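Local coordinates for aminotransferase, class IV (Brucella abortus, PDB 4TVI), which probably transfers the amino group of leucine, isoleucine or valine to 2-oxoglutarate, using pyridoxal 5'-phosphate as its cofactor, at residues Ser218-Val223 and Glu265-Ala270. Sequence-based numbering, arbitrary orientation.
Sequences SNVFMV and EDFREA
Residues 219-223 of strand 219-224 and residues 265-268 of the short helix 264-268 meet mainly through side chains, with Met222 and Phe267 at the centre of a Met-aromatic contact. The backbones approach most closely at Val223 and Ala270, whose CA atoms lie 5.7 Å apart, and no hydrogen bond links the two segments. The chain leaves the helix through 269-270 and enters strand 272-277, which pairs antiparallel with the strand of Met222; Val223 shares backbone hydrogen bonds with Asp271 and Glu272, at the start of that strand. Val220 and Met222 point toward the helix and Phe221 away from it, so the helix packs on one face of the mixed sheet of this class IV aminotransferase. Phe221 meets Phe274 and Ile247 instead.

Met222 SD sits 3.9 Å from the centroid of the Phe267 ring and only 3° off its normal, hence over the middle of one face. Met222 CG lies over the same face, 4.2 Å from the Phe267 centroid and 23° off the normal, a CH-pi contact. Val220 CG2 meets the far end of the ring obliquely, 3.7 Å from Phe267 CE2, and Val220 CG1 lies 3.7 Å from Phe267 CZ. Near the ring plane, the edge faces Phe221 O. Ala270 adds its methyl group beside the root of the methionine, with its CB 3.9 Å from Met222 CB. Asp266 CB packs 3.9 Å from Met222 SD, while its carboxylate takes a hydrogen bond from Lys263 N (OD2) and a salt bridge from Arg224 (OD1).

Met222 has CG between its backbone N and carbonyl carbon (chi1 56°), and a bend at chi3 turns the terminal methyl from the ring toward the helix backbone, bringing CE to 3.2 Å from Asp266 O.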
ATOM      1  N   SER A 218      14.922  -1.523  -7.767  1.00 16.27           N
ATOM      2  CA  SER A 218      16.179  -0.837  -7.472  1.00 15.45           C
ATOM      3  C   SER A 218      16.490   0.322  -8.413  1.00 17.16           C
ATOM      4  O   SER A 218      16.008   0.354  -9.541  1.00 13.68           O
ATOM      5  CB  SER A 218      17.323  -1.843  -7.535  1.00 16.98           C
ATOM      6  OG  SER A 218      17.375  -2.434  -8.825  1.00 18.43           O
ATOM      7  N   ASN A 219      17.335   1.244  -7.953  1.00 14.91           N
ATOM      8  CA  ASN A 219      17.827   2.323  -8.805  1.00 16.52           C
ATOM      9  C   ASN A 219      18.594   1.753  -9.980  1.00 17.30           C
ATOM     10  O   ASN A 219      19.193   0.685  -9.869  1.00 19.49           O
ATOM     11  CB  ASN A 219      18.716   3.281  -8.011  1.00 13.99           C
ATOM     12  CG  ASN A 219      17.932   4.101  -7.015  1.00 16.76           C
ATOM     13  OD1 ASN A 219      18.206   4.069  -5.819  1.00 13.29           O
ATOM     14  ND2 ASN A 219      16.947   4.852  -7.507  1.00 17.14           N
ATOM     15  N   VAL A 220      18.562   2.451 -11.111  1.00 17.03           N
ATOM     16  CA  VAL A 220      19.200   1.943 -12.319  1.00 15.78           C
ATOM     17  C   VAL A 220      20.255   2.922 -12.820  1.00 14.87           C
ATOM     18  O   VAL A 220      20.134   4.137 -12.639  1.00 12.09           O
ATOM     19  CB  VAL A 220      18.158   1.654 -13.426  1.00 19.79           C
ATOM     20  CG1 VAL A 220      17.594   2.951 -14.006  1.00 17.57           C
ATOM     21  CG2 VAL A 220      18.754   0.777 -14.526  1.00 22.09           C
ATOM     22  N   PHE A 221      21.310   2.364 -13.407  1.00 13.61           N
ATOM     23  CA  PHE A 221      22.404   3.121 -13.996  1.00 14.98           C
ATOM     24  C   PHE A 221      22.695   2.586 -15.381  1.00 16.06           C
ATOM     25  O   PHE A 221      22.427   1.422 -15.671  1.00 17.91           O
ATOM     26  CB  PHE A 221      23.679   3.005 -13.159  1.00 14.65           C
ATOM     27  CG  PHE A 221      23.676   3.803 -11.885  1.00 14.65           C
ATOM     28  CD1 PHE A 221      22.951   3.378 -10.780  1.00 16.97           C
ATOM     29  CD2 PHE A 221      24.460   4.944 -11.771  1.00 14.45           C
ATOM     30  CE1 PHE A 221      22.976   4.099  -9.596  1.00 16.95           C
ATOM     31  CE2 PHE A 221      24.490   5.674 -10.598  1.00 15.86           C
ATOM     32  CZ  PHE A 221      23.747   5.247  -9.501  1.00 17.91           C
ATOM     33  N   MET A 222      23.287   3.419 -16.225  1.00 15.07           N
ATOM     34  CA  MET A 222      23.820   2.945 -17.488  1.00 17.11           C
ATOM     35  C   MET A 222      25.166   3.588 -17.785  1.00 20.41           C
ATOM     36  O   MET A 222      25.504   4.642 -17.243  1.00 19.68           O
ATOM     37  CB  MET A 222      22.836   3.215 -18.628  1.00 18.36           C
ATOM     38  CG  MET A 222      22.428   4.672 -18.772  1.00 17.50           C
ATOM     39  SD  MET A 222      21.541   4.977 -20.312  1.00 22.67           S
ATOM     40  CE  MET A 222      22.918   5.250 -21.430  1.00 16.34           C
ATOM     41  N   VAL A 223      25.936   2.928 -18.642  1.00 23.85           N
ATOM     42  CA  VAL A 223      27.235   3.427 -19.059  1.00 19.62           C
ATOM     43  C   VAL A 223      27.246   3.588 -20.566  1.00 21.84           C
ATOM     44  O   VAL A 223      26.799   2.708 -21.302  1.00 23.73           O
ATOM     45  CB  VAL A 223      28.370   2.484 -18.634  1.00 19.17           C
ATOM     46  CG1 VAL A 223      29.735   3.101 -18.975  1.00 19.26           C
ATOM     47  CG2 VAL A 223      28.268   2.173 -17.138  1.00 16.86           C
ATOM     48  N   GLU A 265      14.981   4.696 -24.835  1.00 19.69           N
ATOM     49  CA  GLU A 265      15.947   4.758 -25.924  1.00 23.32           C
ATOM     50  C   GLU A 265      17.388   4.867 -25.432  1.00 19.85           C
ATOM     51  O   GLU A 265      18.281   4.252 -26.004  1.00 21.11           O
ATOM     52  CB  GLU A 265      15.620   5.940 -26.848  1.00 25.88           C
ATOM     53  CG  GLU A 265      14.378   5.743 -27.727  1.00 32.82           C
ATOM     54  CD  GLU A 265      13.049   5.881 -26.981  1.00 35.93           C
ATOM     55  OE1 GLU A 265      13.041   6.032 -25.739  1.00 35.81           O
ATOM     56  OE2 GLU A 265      11.997   5.829 -27.652  1.00 39.90           O
ATOM     57  N   ASP A 266      17.611   5.626 -24.363  1.00 19.18           N
ATOM     58  CA  ASP A 266      18.958   5.773 -23.802  1.00 20.95           C
ATOM     59  C   ASP A 266      19.519   4.438 -23.335  1.00 20.98           C
ATOM     60  O   ASP A 266      20.698   4.152 -23.524  1.00 21.58           O
ATOM     61  CB  ASP A 266      18.958   6.770 -22.639  1.00 18.81           C
ATOM     62  CG  ASP A 266      18.726   8.194 -23.100  1.00 20.64           C
ATOM     63  OD1 ASP A 266      19.591   8.718 -23.833  1.00 21.68           O
ATOM     64  OD2 ASP A 266      17.672   8.776 -22.758  1.00 18.81           O
ATOM     65  N   PHE A 267      18.667   3.618 -22.730  1.00 22.32           N
ATOM     66  CA  PHE A 267      19.106   2.321 -22.228  1.00 20.76           C
ATOM     67  C   PHE A 267      19.235   1.306 -23.360  1.00 20.74           C
ATOM     68  O   PHE A 267      19.981   0.335 -23.251  1.00 21.03           O
ATOM     69  CB  PHE A 267      18.155   1.834 -21.135  1.00 20.54           C
ATOM     70  CG  PHE A 267      18.325   2.574 -19.836  1.00 18.40           C
ATOM     71  CD1 PHE A 267      17.705   3.796 -19.631  1.00 18.36           C
ATOM     72  CD2 PHE A 267      19.125   2.057 -18.833  1.00 17.75           C
ATOM     73  CE1 PHE A 267      17.876   4.490 -18.446  1.00 19.42           C
ATOM     74  CE2 PHE A 267      19.297   2.741 -17.639  1.00 19.74           C
ATOM     75  CZ  PHE A 267      18.669   3.960 -17.448  1.00 19.73           C
ATOM     76  N   ARG A 268      18.527   1.544 -24.457  1.00 21.84           N
ATOM     77  CA  ARG A 268      18.692   0.720 -25.646  1.00 24.57           C
ATOM     78  C   ARG A 268      20.121   0.876 -26.184  1.00 20.93           C
ATOM     79  O   ARG A 268      20.669  -0.053 -26.779  1.00 21.82           O
ATOM     80  CB  ARG A 268      17.666   1.088 -26.726  1.00 25.24           C
ATOM     81  CG  ARG A 268      16.207   0.883 -26.320  1.00 25.14           C
ATOM     82  CD  ARG A 268      15.840  -0.589 -26.186  1.00 26.28           C
ATOM     83  NE  ARG A 268      14.405  -0.765 -25.962  1.00 27.87           N
ATOM     84  CZ  ARG A 268      13.849  -1.855 -25.437  1.00 26.65           C
ATOM     85  NH1 ARG A 268      14.604  -2.881 -25.065  1.00 22.74           N
ATOM     86  NH2 ARG A 268      12.534  -1.917 -25.276  1.00 28.96           N
ATOM     87  N   GLU A 269      20.720   2.046 -25.967  1.00 22.39           N
ATOM     88  CA  GLU A 269      22.051   2.334 -26.508  1.00 23.02           C
ATOM     89  C   GLU A 269      23.170   2.101 -25.510  1.00 22.62           C
ATOM     90  O   GLU A 269      24.328   2.352 -25.826  1.00 21.63           O
ATOM     91  CB  GLU A 269      22.168   3.791 -26.957  1.00 24.55           C
ATOM     92  CG  GLU A 269      20.940   4.402 -27.559  1.00 29.77           C
ATOM     93  CD  GLU A 269      20.966   5.924 -27.500  1.00 32.90           C
ATOM     94  OE1 GLU A 269      22.012   6.495 -27.120  1.00 34.43           O
ATOM     95  OE2 GLU A 269      19.941   6.549 -27.838  1.00 35.77           O
ATOM     96  N   ALA A 270      22.836   1.647 -24.307  1.00 22.79           N
ATOM     97  CA  ALA A 270      23.845   1.525 -23.258  1.00 22.51           C
ATOM     98  C   ALA A 270      24.915   0.484 -23.581  1.00 21.73           C
ATOM     99  O   ALA A 270      24.619  -0.581 -24.131  1.00 20.25           O
ATOM    100  CB  ALA A 270      23.184   1.197 -21.938  1.00 20.42           C
TER